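Local coordinates for protein enoyl-CoA hydratase EchA1 (PDB 3QXI) that probably catalyses the reversible addition of water across the double bond of enoyl-CoA thioesters, as a member of the crotonase family, at residues B[236-239]-B[240-244]; B[175-178]-B[179-183]. All blocks are in the same frame, centred on the assembly; numbering follows the deposited sequence.

Contact 1: residues B[236-239]-B[240-244]; sequences KILF and PIFTS
Leu-238 and Phe-242 meet one helical turn apart. The ring of Phe-242 is folded back along the helix, and its CE2 lies 3.7 Å from CB of Leu-238. CG of Phe-242 stands beside the backbone N and anti to the carbonyl carbon (chi1 -61°), which swings the ring toward the preceding turn. The same ring has CD2 3.4 Å from O of Leu-238, which approaches obliquely. O of Phe-239 lies at the ring edge, near its plane.

This is the C-terminal part of helix 230-243, and it is kinked at Pro-240 and Ile-241. The proline nitrogen has no hydrogen to give, and its CD packs 3.4 Å from CB of Phe-239. N of Ile-241 reaches only three residues back, to O of Leu-238, at 2.8 Å and a bent N-H...O angle of 134°. This donor lies above the carbonyl plane.

Beyond the kink, O of Ile-241 is held by both N and OG of Ser-244. The OG bond is 2.9 Å and falls on a lone pair in the carbonyl plane. Ser-244 OG also caps Ala-247 N at the start of the next helix. Ile-237 and Ile-241 touch Ala-214 of helix 209-221, while Leu-238 packs on Val-145 of the second subunit.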
loop_
_atom_site.group_PDB
_atom_site.type_symbol
_atom_site.label_atom_id
_atom_site.label_comp_id
_atom_site.label_asym_id
_atom_site.label_seq_id
_atom_site.Cartn_x
_atom_site.Cartn_y
_atom_site.Cartn_z
ATOM N N LYS B 236 -4.467 7.004 -23.468
ATOM C CA LYS B 236 -3.682 8.095 -24.088
ATOM C C LYS B 236 -2.208 7.757 -24.133
ATOM O O LYS B 236 -1.518 8.145 -25.052
ATOM C CB LYS B 236 -3.886 9.436 -23.354
ATOM C CG LYS B 236 -5.287 10.020 -23.513
ATOM C CD LYS B 236 -5.443 11.274 -22.661
ATOM C CE LYS B 236 -6.901 11.560 -22.296
ATOM N NZ LYS B 236 -7.033 11.788 -20.785
ATOM N N ILE B 237 -1.726 7.025 -23.140
ATOM C CA ILE B 237 -0.315 6.571 -23.116
ATOM C C ILE B 237 -0.095 5.307 -23.954
ATOM O O ILE B 237 0.923 5.176 -24.617
ATOM C CB ILE B 237 0.205 6.408 -21.663
ATOM C CG1 ILE B 237 0.100 7.747 -20.945
ATOM C CG2 ILE B 237 1.668 5.850 -21.629
ATOM C CD1 ILE B 237 0.331 7.668 -19.441
ATOM N N LEU B 238 -1.056 4.385 -23.931
ATOM C CA LEU B 238 -0.987 3.206 -24.809
ATOM C C LEU B 238 -1.011 3.563 -26.309
ATOM O O LEU B 238 -0.447 2.841 -27.129
ATOM C CB LEU B 238 -2.136 2.220 -24.519
ATOM C CG LEU B 238 -2.364 1.590 -23.126
ATOM C CD1 LEU B 238 -3.586 0.640 -23.161
ATOM C CD2 LEU B 238 -1.133 0.876 -22.637
ATOM N N PHE B 239 -1.653 4.678 -26.655
ATOM C CA PHE B 239 -2.049 4.943 -28.043
ATOM C C PHE B 239 -0.887 4.842 -29.068
ATOM O O PHE B 239 -1.039 4.205 -30.116
ATOM C CB PHE B 239 -2.819 6.291 -28.154
ATOM C CG PHE B 239 -3.555 6.463 -29.450
ATOM C CD1 PHE B 239 -4.871 6.006 -29.590
ATOM C CD2 PHE B 239 -2.926 7.058 -30.553
ATOM C CE1 PHE B 239 -5.570 6.148 -30.833
ATOM C CE2 PHE B 239 -3.605 7.199 -31.799
ATOM C CZ PHE B 239 -4.934 6.744 -31.936
ATOM N N PRO B 240 0.269 5.462 -28.774
ATOM C CA PRO B 240 1.376 5.328 -29.733
ATOM C C PRO B 240 2.009 3.917 -29.777
ATOM O O PRO B 240 2.699 3.573 -30.751
ATOM C CB PRO B 240 2.410 6.344 -29.230
ATOM C CG PRO B 240 1.689 7.232 -28.228
ATOM C CD PRO B 240 0.589 6.397 -27.670
ATOM N N ILE B 241 1.793 3.110 -28.740
ATOM C CA ILE B 241 2.354 1.751 -28.747
ATOM C C ILE B 241 1.757 0.888 -29.878
ATOM O O ILE B 241 2.484 0.261 -30.621
ATOM C CB ILE B 241 2.199 1.005 -27.381
ATOM C CG1 ILE B 241 2.665 1.857 -26.180
ATOM C CG2 ILE B 241 2.841 -0.411 -27.441
ATOM C CD1 ILE B 241 4.114 2.336 -26.187
ATOM N N PHE B 242 0.433 0.850 -29.984
ATOM C CA PHE B 242 -0.245 0.001 -30.974
ATOM C C PHE B 242 0.347 0.085 -32.406
ATOM O O PHE B 242 0.407 -0.923 -33.106
ATOM C CB PHE B 242 -1.733 0.349 -31.043
ATOM C CG PHE B 242 -2.493 0.152 -29.762
ATOM C CD1 PHE B 242 -2.994 -1.095 -29.417
ATOM C CD2 PHE B 242 -2.788 1.239 -28.947
ATOM C CE1 PHE B 242 -3.736 -1.273 -28.247
ATOM C CE2 PHE B 242 -3.539 1.080 -27.770
ATOM C CZ PHE B 242 -4.011 -0.183 -27.417
ATOM N N THR B 243 0.762 1.280 -32.839
ATOM C CA THR B 243 1.258 1.465 -34.203
ATOM C C THR B 243 2.771 1.656 -34.294
ATOM O O THR B 243 3.313 1.805 -35.397
ATOM C CB THR B 243 0.558 2.645 -34.918
ATOM O OG1 THR B 243 0.714 3.854 -34.152
ATOM C CG2 THR B 243 -0.918 2.327 -35.127
ATOM N N SER B 244 3.451 1.653 -33.143
ATOM C CA SER B 244 4.911 1.794 -33.098
ATOM C C SER B 244 5.635 0.739 -33.948
ATOM O O SER B 244 5.176 -0.394 -34.085
ATOM C CB SER B 244 5.416 1.679 -31.668
ATOM O OG SER B 244 5.358 0.326 -31.259
#

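Contact 2: residues B[175-178]-B[179-183]; sequences AERA and HALGM
The carbonyl oxygen of Glu-176 is gripped twice. N of Ala-180 gives it the i+4 helix bond at 2.9 Å, and a water donates to it at 2.8 Å. That water also hydrogen-bonds ND1 of His-179, 2.9 Å away, and lies in plane at the edge of the imidazole. It therefore ties the ring to the backbone one turn earlier. With CG opposite the backbone N (chi1 171°), the His-179 ring presents ND1 to this water. CB of His-179 rests 3.6 Å from O of Glu-176.

N of His-179 bonds to O of Ala-175, and N of Leu-181 bonds to O of Arg-177. CG of Leu-181 lies 3.2 Å from O of Arg-177. Its CD1 reaches CG of Arg-177 at 4.2 Å, where the two side chains cross obliquely.

The helix ends in a Schellman motif. Gly-182 has positive phi (86°), and its N bonds to O of His-179. N of Met-183 turns back to O of Ala-178 at 2.9 Å, a weak bond at 123°. This turn brings CB of Met-183 to 4.1 Å from CB of Ala-178.

Helix 175-180 directly follows strand 173-174, and Ser-174 OG accepts a hydrogen bond from N of Arg-177. Glu-176 forms a salt bridge with Arg-131. Ala-178 and Met-183 both pack on Leu-173, Met-183 also touches Phe-135 of strand 134-136, and Ala-175 and His-179 lie against Leu-187 of strand 186-188.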
loop_
_atom_site.group_PDB
_atom_site.type_symbol
_atom_site.label_atom_id
_atom_site.label_comp_id
_atom_site.label_asym_id
_atom_site.label_seq_id
_atom_site.Cartn_x
_atom_site.Cartn_y
_atom_site.Cartn_z
ATOM N N ALA B 175 18.914 -3.358 4.996
ATOM C CA ALA B 175 18.593 -3.814 3.635
ATOM C C ALA B 175 17.767 -5.106 3.633
ATOM O O ALA B 175 16.824 -5.208 2.879
ATOM C CB ALA B 175 19.840 -3.982 2.802
ATOM N N GLU B 176 18.102 -6.084 4.476
ATOM C CA GLU B 176 17.371 -7.355 4.490
ATOM C C GLU B 176 15.906 -7.181 4.898
ATOM O O GLU B 176 15.018 -7.852 4.338
ATOM C CB GLU B 176 18.042 -8.376 5.429
ATOM C CG GLU B 176 19.383 -9.006 4.917
ATOM C CD GLU B 176 20.074 -9.843 5.985
ATOM O OE1 GLU B 176 20.596 -10.934 5.674
ATOM O OE2 GLU B 176 20.094 -9.419 7.148
ATOM N N ARG B 177 15.659 -6.289 5.867
ATOM C CA ARG B 177 14.297 -5.968 6.264
ATOM C C ARG B 177 13.559 -5.203 5.154
ATOM O O ARG B 177 12.375 -5.502 4.864
ATOM C CB ARG B 177 14.217 -5.242 7.605
ATOM C CG ARG B 177 12.805 -5.302 8.180
ATOM C CD ARG B 177 12.650 -4.516 9.500
ATOM N NE ARG B 177 11.259 -4.543 9.956
ATOM C CZ ARG B 177 10.737 -3.701 10.849
ATOM N NH1 ARG B 177 11.484 -2.729 11.391
ATOM N NH2 ARG B 177 9.460 -3.819 11.178
ATOM N N ALA B 178 14.250 -4.269 4.494
ATOM C CA ALA B 178 13.649 -3.574 3.340
ATOM C C ALA B 178 13.392 -4.534 2.169
ATOM O O ALA B 178 12.517 -4.302 1.344
ATOM C CB ALA B 178 14.515 -2.425 2.884
ATOM N N HIS B 179 14.186 -5.578 2.055
ATOM C CA HIS B 179 13.913 -6.557 1.016
ATOM C C HIS B 179 12.694 -7.371 1.436
ATOM O O HIS B 179 11.814 -7.627 0.619
ATOM C CB HIS B 179 15.122 -7.449 0.803
ATOM C CG HIS B 179 14.861 -8.617 -0.084
ATOM N ND1 HIS B 179 14.753 -9.904 0.391
ATOM C CD2 HIS B 179 14.689 -8.689 -1.426
ATOM C CE1 HIS B 179 14.538 -10.723 -0.624
ATOM N NE2 HIS B 179 14.483 -10.008 -1.734
ATOM N N ALA B 180 12.620 -7.754 2.711
ATOM C CA ALA B 180 11.456 -8.541 3.190
ATOM C C ALA B 180 10.156 -7.743 3.026
ATOM O O ALA B 180 9.062 -8.306 2.836
ATOM C CB ALA B 180 11.637 -8.978 4.665
ATOM N N LEU B 181 10.280 -6.427 3.105
ATOM C CA LEU B 181 9.109 -5.577 3.036
ATOM C C LEU B 181 8.799 -5.172 1.588
ATOM O O LEU B 181 7.758 -4.530 1.329
ATOM C CB LEU B 181 9.290 -4.358 3.937
ATOM C CG LEU B 181 9.330 -4.667 5.417
ATOM C CD1 LEU B 181 9.660 -3.409 6.175
ATOM C CD2 LEU B 181 7.970 -5.331 5.876
ATOM N N GLY B 182 9.696 -5.526 0.656
ATOM C CA GLY B 182 9.449 -5.310 -0.764
ATOM C C GLY B 182 9.849 -3.938 -1.282
ATOM O O GLY B 182 9.502 -3.581 -2.407
ATOM N N MET B 183 10.555 -3.176 -0.454
ATOM C CA MET B 183 11.207 -1.942 -0.862
ATOM C C MET B 183 12.498 -2.186 -1.672
ATOM O O MET B 183 12.724 -1.517 -2.661
ATOM C CB MET B 183 11.510 -1.093 0.364
ATOM C CG MET B 183 12.397 0.100 0.078
ATOM S SD MET B 183 12.518 1.149 1.516
ATOM C CE MET B 183 14.077 1.995 1.217
HETATM O O HOH W 1 14.963 -10.422 3.222
#

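Overall arrangement
Followed from the N terminus, the chain reaches contact 2 first. Residues 175-183 form a short helix and its ending turn, between strand 173-174 of the three-stranded sheet and strand 186-188, the outermost strand, within this chain, of the six-stranded sheet. Helices 193-205 and 209-221 come next, and then helix 230-243, whose last turns, with Ser-244, form contact 1. Each contact is local, so neither closes a long loop. They lie in series and neither nest nor cross. Their centres are 35 Å apart, and their nearest atoms are about 22 Å apart. Contact 2 belongs to the sheet-bearing part of the fold, whereas contact 1 lies in the C-terminal helices, beside helix 209-221. Both touch the second subunit.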